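Local atomic coordinates of peptide synthetase, module 7 (Actinoplanes teichomyceticus, PDB entry 4TX3), a protein that belongs to module 7 of a peptide synthetase and has the fold of a condensation domain, probably serving the assembly of a peptide natural product. Residues I185-Q188 with R189-G193; D203-T206 with F207-H211; A259-P262 with Q263-A267. All coordinates share one frame; numbering follows the deposited sequence.

Contact 1: I185-Q188 with R189-G193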
loop_
_atom_site.group_PDB
_atom_site.type_symbol
_atom_site.label_atom_id
_atom_site.label_comp_id
_atom_site.label_asym_id
_atom_site.label_seq_id
_atom_site.Cartn_x
_atom_site.Cartn_y
_atom_site.Cartn_z
ATOM N N ILE B 185 12.504 -23.032 5.233
ATOM C CA ILE B 185 12.759 -23.935 6.347
ATOM C C ILE B 185 11.504 -24.104 7.182
ATOM O O ILE B 185 11.263 -25.167 7.752
ATOM C CB ILE B 185 13.918 -23.433 7.224
ATOM C CG1 ILE B 185 15.243 -23.598 6.477
ATOM C CG2 ILE B 185 13.968 -24.192 8.551
ATOM C CD1 ILE B 185 16.373 -22.793 7.061
ATOM N N TRP B 186 10.698 -23.053 7.230
ATOM C CA TRP B 186 9.405 -23.097 7.889
ATOM C C TRP B 186 8.456 -24.085 7.211
ATOM O O TRP B 186 7.834 -24.916 7.886
ATOM C CB TRP B 186 8.785 -21.707 7.891
ATOM C CG TRP B 186 7.439 -21.619 8.509
ATOM C CD1 TRP B 186 7.135 -21.779 9.820
ATOM C CD2 TRP B 186 6.213 -21.295 7.848
ATOM N NE1 TRP B 186 5.793 -21.583 10.026
ATOM C CE2 TRP B 186 5.202 -21.283 8.833
ATOM C CE3 TRP B 186 5.872 -21.012 6.519
ATOM C CZ2 TRP B 186 3.873 -21.010 8.534
ATOM C CZ3 TRP B 186 4.547 -20.732 6.223
ATOM C CH2 TRP B 186 3.563 -20.735 7.227
ATOM N N GLU B 187 8.336 -23.974 5.883
ATOM C CA GLU B 187 7.505 -24.895 5.105
ATOM C C GLU B 187 7.980 -26.337 5.285
ATOM O O GLU B 187 7.171 -27.253 5.431
ATOM C CB GLU B 187 7.496 -24.541 3.610
ATOM C CG GLU B 187 6.676 -25.547 2.792
ATOM C CD GLU B 187 6.700 -25.297 1.299
ATOM O OE1 GLU B 187 6.228 -24.207 0.886
ATOM O OE2 GLU B 187 7.186 -26.187 0.539
ATOM N N GLN B 188 9.292 -26.539 5.284
ATOM C CA GLN B 188 9.817 -27.877 5.499
ATOM C C GLN B 188 9.429 -28.407 6.883
ATOM O O GLN B 188 9.014 -29.553 7.012
ATOM C CB GLN B 188 11.334 -27.893 5.337
ATOM C CG GLN B 188 11.933 -29.256 5.571
ATOM C CD GLN B 188 13.438 -29.206 5.697
ATOM O OE1 GLN B 188 14.157 -29.476 4.733
ATOM N NE2 GLN B 188 13.928 -28.876 6.899
ATOM N N ARG B 189 9.550 -27.564 7.907
ATOM C CA ARG B 189 9.189 -27.956 9.273
ATOM C C ARG B 189 7.711 -28.296 9.372
ATOM O O ARG B 189 7.314 -29.198 10.107
ATOM C CB ARG B 189 9.528 -26.849 10.269
ATOM C CG ARG B 189 10.998 -26.750 10.581
ATOM C CD ARG B 189 11.295 -25.539 11.433
ATOM N NE ARG B 189 12.718 -25.452 11.749
ATOM C CZ ARG B 189 13.246 -24.516 12.529
ATOM N NH1 ARG B 189 12.462 -23.594 13.077
ATOM N NH2 ARG B 189 14.553 -24.513 12.764
ATOM N N LEU B 190 6.902 -27.550 8.636
ATOM C CA LEU B 190 5.475 -27.790 8.578
ATOM C C LEU B 190 5.204 -29.145 7.911
ATOM O O LEU B 190 4.485 -29.974 8.457
ATOM C CB LEU B 190 4.808 -26.645 7.832
ATOM C CG LEU B 190 3.303 -26.483 7.753
ATOM C CD1 LEU B 190 2.985 -24.984 7.741
ATOM C CD2 LEU B 190 2.822 -27.139 6.485
ATOM N N LEU B 191 5.805 -29.386 6.749
ATOM C CA LEU B 191 5.638 -30.662 6.067
ATOM C C LEU B 191 6.220 -31.841 6.864
ATOM O O LEU B 191 5.810 -32.969 6.667
ATOM C CB LEU B 191 6.270 -30.625 4.667
ATOM C CG LEU B 191 5.682 -29.659 3.625
ATOM C CD1 LEU B 191 6.228 -29.907 2.198
ATOM C CD2 LEU B 191 4.168 -29.689 3.640
ATOM N N ASP B 192 7.170 -31.586 7.756
ATOM C CA ASP B 192 7.726 -32.648 8.587
ATOM C C ASP B 192 6.675 -33.221 9.542
ATOM O O ASP B 192 6.833 -34.325 10.066
ATOM C CB ASP B 192 8.927 -32.143 9.396
ATOM C CG ASP B 192 10.229 -32.185 8.612
ATOM O OD1 ASP B 192 10.359 -33.042 7.706
ATOM O OD2 ASP B 192 11.126 -31.357 8.912
ATOM N N GLY B 193 5.604 -32.468 9.761
ATOM C CA GLY B 193 4.498 -32.925 10.583
ATOM C C GLY B 193 3.783 -34.212 10.165
ATOM O O GLY B 193 3.025 -34.765 10.968
#
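Arg189 sets CG anti to its own carbonyl carbon (chi1 -76°) and then runs extended to NE, which carries the chain alongside Ile185, one helical turn back. The CG2 branch of Ile185 comes over one face of the guanidinium and lies 3.7 Å from NE of Arg189. Nearer the backbone, CG of Arg189 passes 3.3 Å from Ile185 O. A long arginine suits this exposed place because its methylenes can follow the turn while the charged end stays at the surface. On another side of the helix Trp186 has CG anti to the backbone N (chi1 179°), and its ring stands next to Leu190. CD1 of Leu190 meets one ring face off centre, toward the rim, 4.1 Å from CZ2 of Trp186. In this buried setting the indole N-H is paired: NE1 gives its hydrogen to the carbonyl of Pro6, in the N-terminal segment.

These are the i to i+4 pairs of an alpha helix, the last turns of helix 180-191 in the condensation fold. Each carries the usual backbone bond beneath it, the straightest running 2.9 Å from Leu191 N to Glu187 O at an N-H...O angle of 170°. Above that bond Glu187 and Leu191 point the same way, with CD1 of Leu191 4.2 Å from OE2 of Glu187. OE2 has its polar partner elsewhere: it accepts the N-H of Ala21 at the start of helix 21-28. Leu190 and Leu191 both rest on Ile201 of helix 200-211, where their branched apolar ends suit an isoleucine partner. Gln188 and Asp192 keep to the exposed side, where CG of Gln188 lies 4.0 Å from OD2 of Asp192. Here the backbone bond from Asp192 N to Gln188 O is short, 2.8 Å, but distinctly bent.

Contact 2: D203-T206 with F207-H211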
loop_
_atom_site.group_PDB
_atom_site.type_symbol
_atom_site.label_atom_id
_atom_site.label_comp_id
_atom_site.label_asym_id
_atom_site.label_seq_id
_atom_site.Cartn_x
_atom_site.Cartn_y
_atom_site.Cartn_z
ATOM N N ASP B 203 -4.084 -33.390 8.661
ATOM C CA ASP B 203 -5.460 -32.939 8.533
ATOM C C ASP B 203 -5.731 -32.322 7.153
ATOM O O ASP B 203 -6.820 -32.479 6.592
ATOM C CB ASP B 203 -5.784 -31.924 9.622
ATOM C CG ASP B 203 -7.228 -31.480 9.586
ATOM O OD1 ASP B 203 -8.103 -32.366 9.550
ATOM O OD2 ASP B 203 -7.492 -30.257 9.566
ATOM N N GLN B 204 -4.737 -31.633 6.601
ATOM C CA GLN B 204 -4.940 -30.927 5.332
ATOM C C GLN B 204 -4.717 -31.868 4.147
ATOM O O GLN B 204 -5.380 -31.743 3.116
ATOM C CB GLN B 204 -4.036 -29.675 5.243
ATOM C CG GLN B 204 -4.476 -28.551 6.179
ATOM C CD GLN B 204 -3.655 -27.272 6.062
ATOM O OE1 GLN B 204 -2.878 -27.089 5.128
ATOM N NE2 GLN B 204 -3.842 -26.368 7.017
ATOM N N ILE B 205 -3.818 -32.830 4.302
ATOM C CA ILE B 205 -3.613 -33.831 3.253
ATOM C C ILE B 205 -4.889 -34.648 3.083
ATOM O O ILE B 205 -5.287 -34.979 1.975
ATOM C CB ILE B 205 -2.408 -34.749 3.572
ATOM C CG1 ILE B 205 -1.101 -34.054 3.186
ATOM C CG2 ILE B 205 -2.517 -36.083 2.857
ATOM C CD1 ILE B 205 0.129 -34.703 3.783
ATOM N N THR B 206 -5.541 -34.944 4.195
ATOM C CA THR B 206 -6.780 -35.700 4.181
ATOM C C THR B 206 -7.881 -34.921 3.479
ATOM O O THR B 206 -8.630 -35.478 2.663
ATOM C CB THR B 206 -7.201 -36.059 5.613
ATOM O OG1 THR B 206 -6.252 -36.988 6.146
ATOM C CG2 THR B 206 -8.604 -36.656 5.660
ATOM N N PHE B 207 -7.964 -33.628 3.778
ATOM C CA PHE B 207 -8.927 -32.775 3.099
ATOM C C PHE B 207 -8.801 -32.815 1.574
ATOM O O PHE B 207 -9.796 -32.983 0.875
ATOM C CB PHE B 207 -8.809 -31.317 3.539
ATOM C CG PHE B 207 -9.669 -30.405 2.723
ATOM C CD1 PHE B 207 -11.012 -30.285 3.004
ATOM C CD2 PHE B 207 -9.148 -29.720 1.632
ATOM C CE1 PHE B 207 -11.818 -29.488 2.228
ATOM C CE2 PHE B 207 -9.955 -28.918 0.856
ATOM C CZ PHE B 207 -11.291 -28.797 1.154
ATOM N N TRP B 208 -7.596 -32.639 1.055
ATOM C CA TRP B 208 -7.447 -32.503 -0.383
ATOM C C TRP B 208 -7.598 -33.825 -1.111
ATOM O O TRP B 208 -8.169 -33.857 -2.210
ATOM C CB TRP B 208 -6.099 -31.850 -0.736
ATOM C CG TRP B 208 -6.114 -30.385 -0.440
ATOM C CD1 TRP B 208 -5.487 -29.747 0.590
ATOM C CD2 TRP B 208 -6.845 -29.377 -1.150
ATOM N NE1 TRP B 208 -5.767 -28.401 0.557
ATOM C CE2 TRP B 208 -6.594 -28.146 -0.501
ATOM C CE3 TRP B 208 -7.674 -29.394 -2.273
ATOM C CZ2 TRP B 208 -7.146 -26.944 -0.939
ATOM C CZ3 TRP B 208 -8.228 -28.194 -2.708
ATOM C CH2 TRP B 208 -7.960 -26.988 -2.043
ATOM N N ARG B 209 -7.089 -34.908 -0.528
ATOM C CA ARG B 209 -7.243 -36.227 -1.139
ATOM C C ARG B 209 -8.727 -36.532 -1.258
ATOM O O ARG B 209 -9.168 -37.128 -2.241
ATOM C CB ARG B 209 -6.544 -37.325 -0.322
ATOM C CG ARG B 209 -5.024 -37.317 -0.394
ATOM C CD ARG B 209 -4.418 -38.299 0.616
ATOM N NE ARG B 209 -5.017 -39.625 0.474
ATOM C CZ ARG B 209 -4.512 -40.598 -0.282
ATOM N NH1 ARG B 209 -3.377 -40.406 -0.948
ATOM N NH2 ARG B 209 -5.133 -41.768 -0.362
ATOM N N ASN B 210 -9.488 -36.097 -0.251
ATOM C CA ASN B 210 -10.931 -36.288 -0.217
ATOM C C ASN B 210 -11.660 -35.347 -1.180
ATOM O O ASN B 210 -12.459 -35.795 -2.006
ATOM C CB ASN B 210 -11.463 -36.097 1.210
ATOM C CG ASN B 210 -11.121 -37.278 2.142
ATOM O OD1 ASN B 210 -10.818 -38.379 1.681
ATOM N ND2 ASN B 210 -11.194 -37.045 3.456
ATOM N N HIS B 211 -11.375 -34.050 -1.083
ATOM C CA HIS B 211 -11.991 -33.060 -1.962
ATOM C C HIS B 211 -11.717 -33.385 -3.442
ATOM O O HIS B 211 -12.617 -33.299 -4.266
ATOM C CB HIS B 211 -11.480 -31.656 -1.600
ATOM C CG HIS B 211 -12.075 -30.543 -2.411
ATOM N ND1 HIS B 211 -13.332 -30.030 -2.167
ATOM C CD2 HIS B 211 -11.574 -29.825 -3.448
ATOM C CE1 HIS B 211 -13.586 -29.054 -3.025
ATOM N NE2 HIS B 211 -12.530 -28.905 -3.808
#
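Trp208 leaves the helix beside the carbonyl of Gln204, four residues earlier, and can be followed outward atom by atom. Its CB lies 3.9 Å from Gln204 O. CG stands beside the backbone N (chi1 -74°), which brings the five-membered ring along the same carbonyl, so that CD1 of Trp208 approaches Gln204 O obliquely to 3.2 Å. That oxygen is also the acceptor for Trp208 N, at 3.2 Å with an N-H...O angle of 157°. Farther out, CE2 of Phe207 comes over the centre of one face of the indole, 3.6 Å above the plane of the Trp208 ring. NE1, the polar point of this buried ring, donates to the carbonyl of His337, so a tryptophan can fill the interior without stranding its N-H.

Ile205 and Arg209 lie on a side where both touch Leu348 of helix 345-348. CG2 of Ile205 lies 3.7 Å from CD of Arg209, and the arginine chain bends just beyond (chi3 52°). On the exposed side Thr206 and Asn210 run side by side, with CG2 of Thr206 3.4 Å from ND2 of Asn210. The hydroxyl of Thr206 is engaged by Asn202 O, one turn back.

Apart from the adjacent Phe207 and Trp208, these pairs are i to i+4 neighbours on helix 200-211. Its aromatic side lies against the C-terminal end of helix 320-334, where Phe207 and Trp208 touch Ala334. Phe207 also stacks on the ring of His337, while Trp208 reaches Phe308 of strand 306-313 and Ile345 of helix 345-348.

Contact 3: A259-P262 with Q263-A267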
loop_
_atom_site.group_PDB
_atom_site.type_symbol
_atom_site.label_atom_id
_atom_site.label_comp_id
_atom_site.label_asym_id
_atom_site.label_seq_id
_atom_site.Cartn_x
_atom_site.Cartn_y
_atom_site.Cartn_z
ATOM N N ALA B 259 -21.678 -14.079 -1.129
ATOM C CA ALA B 259 -20.607 -14.286 -2.096
ATOM C C ALA B 259 -20.104 -13.002 -2.745
ATOM O O ALA B 259 -20.872 -12.214 -3.288
ATOM C CB ALA B 259 -21.060 -15.260 -3.167
ATOM N N ASP B 260 -18.794 -12.817 -2.711
ATOM C CA ASP B 260 -18.172 -11.689 -3.384
ATOM C C ASP B 260 -18.052 -11.941 -4.885
ATOM O O ASP B 260 -18.283 -13.051 -5.372
ATOM C CB ASP B 260 -16.796 -11.408 -2.774
ATOM C CG ASP B 260 -15.911 -12.640 -2.761
ATOM O OD1 ASP B 260 -16.461 -13.770 -2.827
ATOM O OD2 ASP B 260 -14.670 -12.485 -2.688
ATOM N N MET B 261 -17.683 -10.899 -5.617
ATOM C CA MET B 261 -17.601 -10.967 -7.065
ATOM C C MET B 261 -16.682 -12.084 -7.608
ATOM O O MET B 261 -17.034 -12.716 -8.603
ATOM C CB MET B 261 -17.142 -9.616 -7.620
ATOM C CG MET B 261 -17.155 -9.538 -9.128
ATOM S SD MET B 261 -18.853 -9.569 -9.748
ATOM C CE MET B 261 -19.651 -8.296 -8.755
ATOM N N PRO B 262 -15.504 -12.322 -6.981
ATOM C CA PRO B 262 -14.674 -13.404 -7.548
ATOM C C PRO B 262 -15.386 -14.751 -7.600
ATOM O O PRO B 262 -15.184 -15.522 -8.536
ATOM C CB PRO B 262 -13.473 -13.464 -6.598
ATOM C CG PRO B 262 -13.382 -12.081 -6.037
ATOM C CD PRO B 262 -14.791 -11.585 -5.914
ATOM N N GLN B 263 -16.240 -15.021 -6.624
ATOM C CA GLN B 263 -16.954 -16.298 -6.608
ATOM C C GLN B 263 -18.132 -16.308 -7.602
ATOM O O GLN B 263 -18.443 -17.341 -8.184
ATOM C CB GLN B 263 -17.439 -16.617 -5.190
ATOM C CG GLN B 263 -16.329 -16.758 -4.163
ATOM C CD GLN B 263 -16.853 -17.109 -2.773
ATOM O OE1 GLN B 263 -18.009 -16.852 -2.440
ATOM N NE2 GLN B 263 -16.002 -17.715 -1.960
ATOM N N LEU B 264 -18.779 -15.160 -7.798
ATOM C CA LEU B 264 -19.854 -15.049 -8.780
ATOM C C LEU B 264 -19.360 -15.362 -10.178
ATOM O O LEU B 264 -20.019 -16.080 -10.930
ATOM C CB LEU B 264 -20.468 -13.651 -8.770
ATOM C CG LEU B 264 -21.254 -13.230 -7.530
ATOM C CD1 LEU B 264 -21.985 -11.951 -7.808
ATOM C CD2 LEU B 264 -22.225 -14.286 -7.125
ATOM N N VAL B 265 -18.203 -14.809 -10.522
ATOM C CA VAL B 265 -17.606 -15.013 -11.840
ATOM C C VAL B 265 -17.118 -16.459 -11.960
ATOM O O VAL B 265 -17.198 -17.079 -13.023
ATOM C CB VAL B 265 -16.434 -14.018 -12.090
ATOM C CG1 VAL B 265 -15.756 -14.298 -13.412
ATOM C CG2 VAL B 265 -16.943 -12.569 -12.041
ATOM N N GLN B 266 -16.626 -17.008 -10.859
ATOM C CA GLN B 266 -16.217 -18.404 -10.879
ATOM C C GLN B 266 -17.413 -19.308 -11.166
ATOM O O GLN B 266 -17.301 -20.284 -11.913
ATOM C CB GLN B 266 -15.560 -18.787 -9.565
ATOM C CG GLN B 266 -15.074 -20.197 -9.548
ATOM C CD GLN B 266 -14.332 -20.498 -8.280
ATOM O OE1 GLN B 266 -13.984 -19.579 -7.534
ATOM N NE2 GLN B 266 -14.089 -21.790 -8.008
ATOM N N ALA B 267 -18.563 -18.967 -10.586
ATOM C CA ALA B 267 -19.792 -19.715 -10.853
ATOM C C ALA B 267 -20.128 -19.658 -12.337
ATOM O O ALA B 267 -20.271 -20.689 -12.999
ATOM C CB ALA B 267 -20.934 -19.169 -10.031
#
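Asp260 O receives two backbone N-H groups from the segment that follows. The bond from Leu264 N to Asp260 O is 3.3 Å long. The one from Gln263 N, 3.1 Å from Asp260 O, is weak. Asp260 occupies the N-cap position of helix 261-278, although its side chain makes no capping bond. The next backbone bonds are ordinary i to i+4 bonds: Val265 N reaches Met261 O at 3.1 Å, and Gln266 N reaches Pro262 O. A proline fits this first turn well, because its missing N-H would have no helical carbonyl before it to pair with.

The polar side chains meet without bonding. Asp260 and Gln263 cross at about a right angle, their carboxylate and amide planes 73° apart. The touching is done by OD1 of Asp260, 3.3 Å from CG of Gln263. Gln263 carries CG beside its backbone N (chi1 -61°) and is extended beyond it, which takes OE1 to within 3.5 Å of Ala259 CB. With an alanine in place of Gln263, OD1 of Asp260 would probably lose the chain it rests against and a gap would be likely to open beside Ala259 CB.

Apolar contacts fill the inner side. Leu264 is shared between two partners, CD2 lying 4.2 Å from Ala259 CB and CD1 lying 4.4 Å from Met261 SD. The flexible methionine also places CG 4.2 Å from CG2 of Val265.

This first part of helix 261-278 is packed between other helices and a sheet. Ala259 and Gln263 touch Gln328 of helix 320-334. Leu264 faces Leu250 and Val254 of helix 244-255 and Val324 of helix 320-334; Val265 turns to strands 363-369 and 399-407, meeting Leu365, Val367 and Leu403.

In the fold
Along the chain the three contacts come in series; none nests in or crosses another, and each closes no more than local helical turns. Contact 1 lies at the end of helix 180-191, and a short connection leads to helix 200-211, which carries contact 2. Their centres are 17 Å apart. Contact 1 ties the N-terminal segment and the start of helix 21-28 to this helix pair, while contact 2 joins the pair to the segment 337-340. Contact 3 comes later, at the start of helix 261-278, its centre 24 Å from that of contact 2. Helix 320-334 links these two, touching both, and contact 3 adds the sheet containing strands 363-369 and 399-407.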